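Local structure of UBP3-associated protein BRE5 (Saccharomyces cerevisiae, 2QIY) at residues 43-51 with 74-85; 56-64 with 141-149. The protein acts with the protease UBP3 in de-ubiquitination and binds mRNA, with its N-terminal NTF2-like domain forming this chain. All coordinates share one frame; numbering follows the deposited sequence.

Contact 1 (43-51 with 74-85)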
loop_
_atom_site.group_PDB
_atom_site.type_symbol
_atom_site.label_atom_id
_atom_site.label_comp_id
_atom_site.label_asym_id
_atom_site.label_seq_id
_atom_site.Cartn_x
_atom_site.Cartn_y
_atom_site.Cartn_z
ATOM N N LEU A 43 0.175 -14.551 1.807
ATOM C CA LEU A 43 -0.202 -13.928 0.541
ATOM C C LEU A 43 -1.648 -13.477 0.586
ATOM O O LEU A 43 -2.540 -14.235 1.014
ATOM C CB LEU A 43 -0.081 -14.997 -0.557
ATOM C CG LEU A 43 -0.545 -14.587 -1.954
ATOM C CD1 LEU A 43 0.327 -13.472 -2.572
ATOM C CD2 LEU A 43 -0.535 -15.826 -2.857
ATOM N N THR A 44 -1.896 -12.262 0.111
ATOM C CA THR A 44 -3.296 -11.825 -0.089
ATOM C C THR A 44 -3.316 -11.379 -1.526
ATOM O O THR A 44 -2.692 -10.374 -1.880
ATOM C CB THR A 44 -3.632 -10.678 0.884
ATOM O OG1 THR A 44 -3.608 -11.198 2.205
ATOM C CG2 THR A 44 -5.035 -10.111 0.604
ATOM N N HIS A 45 -3.997 -12.142 -2.385
ATOM C CA HIS A 45 -3.849 -11.952 -3.832
ATOM C C HIS A 45 -5.195 -11.871 -4.556
ATOM O O HIS A 45 -6.206 -12.326 -4.060
ATOM C CB HIS A 45 -2.993 -13.090 -4.423
ATOM C CG HIS A 45 -2.306 -12.737 -5.708
ATOM N ND1 HIS A 45 -1.197 -11.916 -5.748
ATOM C CD2 HIS A 45 -2.549 -13.107 -6.986
ATOM C CE1 HIS A 45 -0.799 -11.778 -7.004
ATOM N NE2 HIS A 45 -1.586 -12.508 -7.776
ATOM N N THR A 46 -5.164 -11.309 -5.752
ATOM C CA THR A 46 -6.305 -11.292 -6.671
ATOM C C THR A 46 -7.063 -12.625 -6.671
ATOM O O THR A 46 -6.458 -13.660 -6.949
ATOM C CB THR A 46 -5.776 -11.043 -8.053
ATOM O OG1 THR A 46 -4.919 -9.877 -7.982
ATOM C CG2 THR A 46 -6.952 -10.804 -9.051
ATOM N N ASN A 47 -8.362 -12.588 -6.366
ATOM C CA ASN A 47 -9.105 -13.830 -6.283
ATOM C C ASN A 47 -9.607 -14.250 -7.657
ATOM O O ASN A 47 -10.745 -13.946 -8.048
ATOM C CB ASN A 47 -10.276 -13.746 -5.312
ATOM C CG ASN A 47 -10.942 -15.099 -5.119
ATOM O OD1 ASN A 47 -10.477 -16.118 -5.655
ATOM N ND2 ASN A 47 -12.038 -15.116 -4.367
ATOM N N TYR A 48 -8.732 -14.935 -8.378
ATOM C CA TYR A 48 -9.058 -15.381 -9.713
ATOM C C TYR A 48 -10.252 -16.342 -9.763
ATOM O O TYR A 48 -10.855 -16.497 -10.817
ATOM C CB TYR A 48 -7.858 -16.054 -10.323
ATOM C CG TYR A 48 -6.688 -15.152 -10.619
ATOM C CD1 TYR A 48 -5.488 -15.322 -9.961
ATOM C CD2 TYR A 48 -6.769 -14.168 -11.609
ATOM C CE1 TYR A 48 -4.374 -14.518 -10.244
ATOM C CE2 TYR A 48 -5.676 -13.357 -11.902
ATOM C CZ TYR A 48 -4.488 -13.542 -11.228
ATOM O OH TYR A 48 -3.415 -12.743 -11.570
ATOM N N GLN A 49 -10.567 -16.972 -8.626
ATOM C CA GLN A 49 -11.662 -17.954 -8.510
ATOM C C GLN A 49 -13.030 -17.301 -8.322
ATOM O O GLN A 49 -14.070 -17.977 -8.426
ATOM C CB GLN A 49 -11.363 -18.891 -7.326
ATOM C CG GLN A 49 -10.609 -20.158 -7.695
ATOM C CD GLN A 49 -9.305 -19.859 -8.351
ATOM O OE1 GLN A 49 -8.308 -19.562 -7.676
ATOM N NE2 GLN A 49 -9.305 -19.862 -9.689
ATOM N N SER A 50 -13.062 -15.996 -8.055
ATOM C CA SER A 50 -14.332 -15.343 -7.782
ATOM C C SER A 50 -15.235 -15.248 -9.013
ATOM O O SER A 50 -14.772 -14.863 -10.073
ATOM C CB SER A 50 -14.129 -13.950 -7.190
ATOM O OG SER A 50 -15.406 -13.364 -6.952
ATOM N N LYS A 51 -16.511 -15.618 -8.866
ATOM C CA LYS A 51 -17.551 -15.373 -9.903
ATOM C C LYS A 51 -17.132 -14.635 -11.213
ATOM O O LYS A 51 -16.728 -13.435 -11.231
ATOM C CB LYS A 51 -18.778 -14.694 -9.291
ATOM C CG LYS A 51 -18.729 -13.183 -9.237
ATOM C CD LYS A 51 -18.481 -12.654 -7.839
ATOM C CE LYS A 51 -18.286 -11.127 -7.868
ATOM N NZ LYS A 51 -19.496 -10.382 -8.357
ATOM N N PHE A 74 -2.230 -22.265 -5.240
ATOM C CA PHE A 74 -3.000 -21.112 -5.723
ATOM C C PHE A 74 -2.461 -20.580 -7.067
ATOM O O PHE A 74 -3.216 -20.436 -8.033
ATOM C CB PHE A 74 -3.055 -19.999 -4.657
ATOM C CG PHE A 74 -3.620 -18.700 -5.177
ATOM C CD1 PHE A 74 -5.004 -18.525 -5.281
ATOM C CD2 PHE A 74 -2.778 -17.693 -5.603
ATOM C CE1 PHE A 74 -5.537 -17.327 -5.780
ATOM C CE2 PHE A 74 -3.288 -16.475 -6.113
ATOM C CZ PHE A 74 -4.674 -16.310 -6.213
ATOM N N PHE A 75 -1.169 -20.281 -7.147
ATOM C CA PHE A 75 -0.623 -19.773 -8.412
ATOM C C PHE A 75 -0.735 -20.789 -9.554
ATOM O O PHE A 75 -1.078 -20.446 -10.683
ATOM C CB PHE A 75 0.833 -19.331 -8.250
ATOM C CG PHE A 75 0.981 -17.982 -7.577
ATOM C CD1 PHE A 75 1.852 -17.828 -6.511
ATOM C CD2 PHE A 75 0.259 -16.873 -8.025
ATOM C CE1 PHE A 75 2.007 -16.589 -5.892
ATOM C CE2 PHE A 75 0.413 -15.623 -7.413
ATOM C CZ PHE A 75 1.285 -15.490 -6.352
ATOM N N SER A 76 -0.452 -22.044 -9.234
ATOM C CA SER A 76 -0.486 -23.107 -10.217
ATOM C C SER A 76 -1.893 -23.324 -10.800
ATOM O O SER A 76 -2.034 -23.504 -12.027
ATOM C CB SER A 76 0.084 -24.389 -9.608
ATOM O OG SER A 76 1.464 -24.226 -9.337
ATOM N N ARG A 77 -2.923 -23.305 -9.943
ATOM C CA ARG A 77 -4.322 -23.466 -10.385
ATOM C C ARG A 77 -4.729 -22.368 -11.361
ATOM O O ARG A 77 -5.600 -22.569 -12.218
ATOM C CB ARG A 77 -5.281 -23.462 -9.196
ATOM N N ASN A 78 -4.093 -21.210 -11.211
ATOM C CA ASN A 78 -4.419 -20.027 -11.993
ATOM C C ASN A 78 -3.361 -19.706 -13.026
ATOM O O ASN A 78 -3.265 -18.560 -13.494
ATOM C CB ASN A 78 -4.599 -18.844 -11.043
ATOM C CG ASN A 78 -5.850 -18.982 -10.234
ATOM O OD1 ASN A 78 -6.937 -19.059 -10.804
ATOM N ND2 ASN A 78 -5.718 -19.064 -8.907
ATOM N N ASP A 79 -2.607 -20.732 -13.416
ATOM C CA ASP A 79 -1.452 -20.567 -14.300
ATOM C C ASP A 79 -1.759 -19.699 -15.541
ATOM O O ASP A 79 -1.055 -18.727 -15.818
ATOM C CB ASP A 79 -0.912 -21.945 -14.724
ATOM C CG ASP A 79 0.488 -21.875 -15.305
ATOM O OD1 ASP A 79 0.598 -21.450 -16.465
ATOM O OD2 ASP A 79 1.467 -22.275 -14.613
ATOM N N ALA A 80 -2.796 -20.065 -16.300
ATOM C CA ALA A 80 -3.096 -19.366 -17.547
ATOM C C ALA A 80 -3.376 -17.881 -17.321
ATOM O O ALA A 80 -2.865 -17.001 -18.046
ATOM C CB ALA A 80 -4.271 -20.043 -18.259
ATOM N N LYS A 81 -4.187 -17.597 -16.307
ATOM C CA LYS A 81 -4.539 -16.219 -15.949
ATOM C C LYS A 81 -3.326 -15.425 -15.473
ATOM O O LYS A 81 -3.099 -14.309 -15.901
ATOM C CB LYS A 81 -5.602 -16.218 -14.854
ATOM C CG LYS A 81 -6.992 -15.901 -15.336
ATOM C CD LYS A 81 -7.114 -14.397 -15.581
ATOM C CE LYS A 81 -8.099 -14.094 -16.707
ATOM N NZ LYS A 81 -8.049 -12.661 -17.134
ATOM N N VAL A 82 -2.532 -16.034 -14.599
ATOM C CA VAL A 82 -1.372 -15.386 -14.011
ATOM C C VAL A 82 -0.375 -15.027 -15.135
ATOM O O VAL A 82 0.202 -13.932 -15.145
ATOM C CB VAL A 82 -0.728 -16.290 -12.896
ATOM C CG1 VAL A 82 0.641 -15.757 -12.505
ATOM C CG2 VAL A 82 -1.668 -16.392 -11.662
ATOM N N ARG A 83 -0.227 -15.916 -16.121
ATOM C CA ARG A 83 0.695 -15.686 -17.232
ATOM C C ARG A 83 0.317 -14.447 -18.048
ATOM O O ARG A 83 1.128 -13.912 -18.817
ATOM C CB ARG A 83 0.704 -16.909 -18.154
ATOM C CG ARG A 83 1.570 -18.050 -17.637
ATOM C CD ARG A 83 1.577 -19.234 -18.619
ATOM N NE ARG A 83 2.434 -20.322 -18.126
ATOM C CZ ARG A 83 3.680 -20.524 -18.537
ATOM N NH1 ARG A 83 4.194 -19.743 -19.477
ATOM N NH2 ARG A 83 4.404 -21.531 -18.042
ATOM N N SER A 84 -0.932 -14.024 -17.919
ATOM C CA SER A 84 -1.446 -12.941 -18.759
ATOM C C SER A 84 -1.442 -11.600 -18.017
ATOM O O SER A 84 -1.915 -10.602 -18.551
ATOM C CB SER A 84 -2.839 -13.286 -19.289
ATOM O OG SER A 84 -3.838 -13.190 -18.278
ATOM N N LEU A 85 -0.862 -11.580 -16.809
ATOM C CA LEU A 85 -0.847 -10.366 -15.985
ATOM C C LEU A 85 0.131 -9.352 -16.562
ATOM O O LEU A 85 1.239 -9.704 -16.966
ATOM C CB LEU A 85 -0.498 -10.711 -14.537
ATOM C CG LEU A 85 -0.461 -9.570 -13.506
ATOM C CD1 LEU A 85 -0.791 -10.064 -12.097
ATOM C CD2 LEU A 85 0.914 -8.863 -13.537
#

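Contact 2 (56-64 with 141-149)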
loop_
_atom_site.group_PDB
_atom_site.type_symbol
_atom_site.label_atom_id
_atom_site.label_comp_id
_atom_site.label_asym_id
_atom_site.label_seq_id
_atom_site.Cartn_x
_atom_site.Cartn_y
_atom_site.Cartn_z
ATOM N N LYS A 56 -18.712 -1.465 -15.148
ATOM C CA LYS A 56 -18.521 -2.611 -14.301
ATOM C C LYS A 56 -17.463 -2.282 -13.234
ATOM O O LYS A 56 -16.980 -1.138 -13.116
ATOM C CB LYS A 56 -18.146 -3.863 -15.117
ATOM C CG LYS A 56 -16.754 -3.820 -15.733
ATOM C CD LYS A 56 -16.158 -5.210 -15.880
ATOM C CE LYS A 56 -14.676 -5.127 -16.259
ATOM N NZ LYS A 56 -14.280 -6.182 -17.261
ATOM N N ASP A 57 -17.122 -3.298 -12.454
ATOM C CA ASP A 57 -16.281 -3.143 -11.278
ATOM C C ASP A 57 -14.891 -2.683 -11.642
ATOM O O ASP A 57 -14.256 -3.257 -12.516
ATOM C CB ASP A 57 -16.145 -4.479 -10.542
ATOM C CG ASP A 57 -17.480 -5.056 -10.084
ATOM O OD1 ASP A 57 -17.489 -6.257 -9.700
ATOM O OD2 ASP A 57 -18.503 -4.329 -10.087
ATOM N N ASP A 58 -14.401 -1.661 -10.956
ATOM C CA ASP A 58 -13.030 -1.271 -11.196
ATOM C C ASP A 58 -12.138 -1.693 -10.041
ATOM O O ASP A 58 -10.995 -1.263 -9.939
ATOM C CB ASP A 58 -12.926 0.211 -11.538
ATOM C CG ASP A 58 -13.154 1.124 -10.340
ATOM O OD1 ASP A 58 -12.788 2.310 -10.475
ATOM O OD2 ASP A 58 -13.660 0.663 -9.284
ATOM N N VAL A 59 -12.668 -2.564 -9.178
ATOM C CA VAL A 59 -11.821 -3.283 -8.232
ATOM C C VAL A 59 -12.066 -4.791 -8.337
ATOM O O VAL A 59 -13.082 -5.241 -8.887
ATOM C CB VAL A 59 -12.030 -2.833 -6.765
ATOM C CG1 VAL A 59 -11.687 -1.351 -6.585
ATOM C CG2 VAL A 59 -13.472 -3.149 -6.289
ATOM N N LEU A 60 -11.124 -5.565 -7.816
ATOM C CA LEU A 60 -11.282 -7.011 -7.799
ATOM C C LEU A 60 -11.152 -7.473 -6.368
ATOM O O LEU A 60 -10.437 -6.833 -5.577
ATOM C CB LEU A 60 -10.197 -7.693 -8.633
ATOM C CG LEU A 60 -10.218 -7.329 -10.123
ATOM C CD1 LEU A 60 -8.945 -7.809 -10.743
ATOM C CD2 LEU A 60 -11.415 -7.914 -10.841
ATOM N N PRO A 61 -11.803 -8.597 -6.038
ATOM C CA PRO A 61 -11.683 -9.142 -4.689
ATOM C C PRO A 61 -10.358 -9.881 -4.531
ATOM O O PRO A 61 -9.720 -10.263 -5.526
ATOM C CB PRO A 61 -12.853 -10.131 -4.607
ATOM C CG PRO A 61 -13.011 -10.609 -6.024
ATOM C CD PRO A 61 -12.700 -9.408 -6.887
ATOM N N THR A 62 -9.945 -10.078 -3.287
ATOM C CA THR A 62 -8.721 -10.826 -3.007
ATOM C C THR A 62 -9.000 -11.979 -2.063
ATOM O O THR A 62 -10.081 -12.072 -1.466
ATOM C CB THR A 62 -7.616 -9.921 -2.405
ATOM O OG1 THR A 62 -8.140 -9.306 -1.220
ATOM C CG2 THR A 62 -7.212 -8.849 -3.428
ATOM N N VAL A 63 -8.008 -12.845 -1.925
ATOM C CA VAL A 63 -8.126 -14.035 -1.108
ATOM C C VAL A 63 -6.798 -14.237 -0.353
ATOM O O VAL A 63 -5.724 -13.937 -0.902
ATOM C CB VAL A 63 -8.454 -15.300 -1.983
ATOM C CG1 VAL A 63 -7.405 -15.541 -3.102
ATOM C CG2 VAL A 63 -8.595 -16.518 -1.096
ATOM N N LYS A 64 -6.881 -14.723 0.887
ATOM C CA LYS A 64 -5.704 -14.999 1.708
ATOM C C LYS A 64 -5.241 -16.446 1.590
ATOM O O LYS A 64 -6.049 -17.395 1.691
ATOM C CB LYS A 64 -6.012 -14.691 3.178
ATOM C CG LYS A 64 -6.273 -13.215 3.381
ATOM C CD LYS A 64 -6.589 -12.921 4.831
ATOM C CE LYS A 64 -6.640 -11.424 5.035
ATOM N NZ LYS A 64 -6.831 -11.130 6.517
ATOM N N ASN A 141 5.704 -11.686 3.124
ATOM C CA ASN A 141 4.386 -11.043 3.044
ATOM C C ASN A 141 4.192 -10.409 1.696
ATOM O O ASN A 141 5.120 -9.798 1.138
ATOM C CB ASN A 141 4.242 -9.927 4.097
ATOM C CG ASN A 141 4.248 -10.448 5.477
ATOM O OD1 ASN A 141 3.189 -10.730 6.067
ATOM N ND2 ASN A 141 5.430 -10.629 6.013
ATOM N N ASP A 142 2.975 -10.540 1.183
ATOM C CA ASP A 142 2.627 -10.044 -0.142
ATOM C C ASP A 142 1.135 -9.754 -0.122
ATOM O O ASP A 142 0.346 -10.685 -0.040
ATOM C CB ASP A 142 2.953 -11.150 -1.148
ATOM C CG ASP A 142 2.614 -10.776 -2.580
ATOM O OD1 ASP A 142 1.969 -9.736 -2.813
ATOM O OD2 ASP A 142 3.024 -11.557 -3.478
ATOM N N ILE A 143 0.767 -8.464 -0.156
ATOM C CA ILE A 143 -0.656 -8.055 -0.102
ATOM C C ILE A 143 -0.941 -7.133 -1.270
ATOM O O ILE A 143 -0.222 -6.140 -1.473
ATOM C CB ILE A 143 -1.014 -7.225 1.159
ATOM C CG1 ILE A 143 -0.681 -7.971 2.464
ATOM C CG2 ILE A 143 -2.522 -6.752 1.072
ATOM C CD1 ILE A 143 -0.845 -7.061 3.708
ATOM N N ILE A 144 -1.964 -7.452 -2.074
ATOM C CA ILE A 144 -2.448 -6.491 -3.066
ATOM C C ILE A 144 -3.842 -5.969 -2.677
ATOM O O ILE A 144 -4.675 -6.709 -2.143
ATOM C CB ILE A 144 -2.443 -7.097 -4.498
ATOM C CG1 ILE A 144 -2.672 -6.013 -5.568
ATOM C CG2 ILE A 144 -3.455 -8.276 -4.624
ATOM C CD1 ILE A 144 -2.302 -6.512 -6.997
ATOM N N ARG A 145 -4.068 -4.686 -2.947
ATOM C CA ARG A 145 -5.370 -4.089 -2.724
ATOM C C ARG A 145 -5.715 -3.284 -3.981
ATOM O O ARG A 145 -4.931 -2.428 -4.420
ATOM C CB ARG A 145 -5.357 -3.179 -1.474
ATOM C CG ARG A 145 -6.532 -2.167 -1.421
ATOM C CD ARG A 145 -7.919 -2.805 -1.336
ATOM N NE ARG A 145 -8.086 -3.667 -0.152
ATOM C CZ ARG A 145 -9.250 -4.216 0.219
ATOM N NH1 ARG A 145 -10.378 -3.972 -0.476
ATOM N NH2 ARG A 145 -9.319 -4.969 1.317
ATOM N N PHE A 146 -6.870 -3.566 -4.572
ATOM C CA PHE A 146 -7.357 -2.759 -5.690
ATOM C C PHE A 146 -8.117 -1.544 -5.193
ATOM O O PHE A 146 -8.856 -1.608 -4.212
ATOM C CB PHE A 146 -8.177 -3.632 -6.661
ATOM C CG PHE A 146 -7.350 -4.701 -7.273
ATOM C CD1 PHE A 146 -6.532 -4.414 -8.380
ATOM C CD2 PHE A 146 -7.315 -5.983 -6.730
ATOM C CE1 PHE A 146 -5.721 -5.409 -8.924
ATOM C CE2 PHE A 146 -6.501 -6.990 -7.265
ATOM C CZ PHE A 146 -5.695 -6.704 -8.381
ATOM N N ILE A 147 -7.886 -0.430 -5.870
ATOM C CA ILE A 147 -8.339 0.885 -5.445
ATOM C C ILE A 147 -9.303 1.389 -6.515
ATOM O O ILE A 147 -8.986 1.362 -7.690
ATOM C CB ILE A 147 -7.103 1.837 -5.269
ATOM C CG1 ILE A 147 -6.101 1.212 -4.258
ATOM C CG2 ILE A 147 -7.539 3.237 -4.811
ATOM C CD1 ILE A 147 -4.850 2.053 -3.953
ATOM N N SER A 148 -10.481 1.824 -6.112
ATOM C CA SER A 148 -11.390 2.397 -7.093
ATOM C C SER A 148 -10.831 3.757 -7.517
ATOM O O SER A 148 -10.309 4.511 -6.684
ATOM C CB SER A 148 -12.788 2.530 -6.505
ATOM O OG SER A 148 -13.774 2.363 -7.513
ATOM N N ASN A 149 -10.913 4.067 -8.804
ATOM C CA ASN A 149 -10.474 5.384 -9.263
ATOM C C ASN A 149 -11.515 6.450 -8.943
ATOM O O ASN A 149 -12.548 6.491 -9.618
ATOM C CB ASN A 149 -10.217 5.353 -10.773
ATOM C CG ASN A 149 -9.468 6.552 -11.257
ATOM O OD1 ASN A 149 -8.380 6.877 -10.764
ATOM N ND2 ASN A 149 -10.029 7.218 -12.256
HETATM O O HOH W 1 -9.236 0.785 -10.428
HETATM O O HOH W 2 -8.607 -5.539 -3.236
HETATM O O HOH W 3 -6.999 -6.818 -0.702
#

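Contact 1 (43-51 with 74-85)
Phe74 and Phe75 of helix 68-77 press against His45 of strand 41-46, and this is the tight part of the contact, with His45 and Phe75 buried. The Phe75 ring comes edge-on to one face of His45, a T-shaped pair with centroids 5.2 Å apart and planes at 79°. Phe74 meets the same imidazole rim to rim, with its CE2 3.6 Å from His45 CD2. The edge of the Phe74 ring also points at a backbone carbonyl, with CZ 3.3 Å from Thr46 O. Leu43 CD2 touches both phenylalanines. Tyr48 carries the contact on to helix 79-82. Its CG lies anti to the carbonyl carbon (chi1 -68°), which lays the ring beside that short helix. Val82 CG2 approaches Tyr48 CE1 at 3.6 Å, and Lys81 CB sits over one ring face. The hydroxyl of Tyr48 is hydrogen-bonded to Trp114 in strand 103-114.

The solvent side is thinner and polar. Gln49, exposed in the type I turn 47-50, folds back at chi2 and sets its amide against that of buried Asn78. Asn78 ND2 gives to Gln49 OE1 at 2.9 Å, and Gln49 NE2 gives to Asn78 OD1 at 2.7 Å. Both bonds are nearly straight and lie in the carbonyl planes, on lone pairs. Asn78 ND2 also gives to Phe74 O, at 3.0 Å. A leucine in place of Asn78 would probably leave the Gln49 amide without its mate and free to turn. Here two helices of the NTF2 domain pack on strand 41-46, and the paired amides probably hold the turn after it to the helix junction.

Contact 2 (56-64 with 141-149)
Asp58 grips Ser148 and Asn149, which follow strand 137-147, with both carboxylate oxygens. Ser148 OG donates to Asp58 OD2 at 2.5 Å, a very short bond whose exact length is doubtful. Asn149 N donates to Asp58 OD1 at 3.1 Å, arriving from above the carboxylate plane. The chi1 of 73° places the Asp58 carboxylate between its own backbone N and carbonyl carbon, turned to Ser148 and Asn149.

Next to this clamp the contact is apolar. Val59 CG1 rests on the backbone around Ile147, and Val59 CB lies 3.9 Å from Phe146 CB. Leu60 CB stands over one face of the Phe146 ring in a CH-pi contact, 4.3 Å from its centroid. Ile144 CG1 covers the opposite face. Thr62 CG2 packs against Ile144 CG2.

No direct backbone hydrogen bond joins the two segments. Three waters link them instead. One donates to Asp58 O and Ile147 O, another links Leu60 O with Phe146 N, and the third links Thr62 OG1 with Ile144 O. Leu60 N, buried here, has no partner in the model.

Further out, strand 41-46 lies between strands 62-66 and 137-147, and Trp114 packs on both Leu60 and Phe146. Arg145 forms a salt bridge with Asp93 of the second subunit, and Ser148 O accepts from Lys121 of that subunit. The chemistry implies a water-bridged contact: water joins polar atoms that the segments do not pair directly, while Asp58 probably holds the residues after strand 137-147 beside the dimer interface.

In the fold
After helix 11-28 the chain runs through strand 41-46 and the loop leading into strand 62-66, then helices 68-77 and 79-82. Contact 1 closes this first, short loop. Contact 2 opens inside it, at 56-64, and closes only after strands 85-97, 103-114 and 120-130 have been laid down. The two loops therefore cross rather than nest. Their centres lie about 12 Å apart. Probable hydrogen bonds from Thr44 N to Asp142 O and from Asn47 N to Pro61 O join them, and Thr46 OG1 packs on Phe146 CZ. The contacts tie helices 68-77 and 79-82, the sheet edge and the last strand of the NTF2-like fold together, and both touch the second subunit.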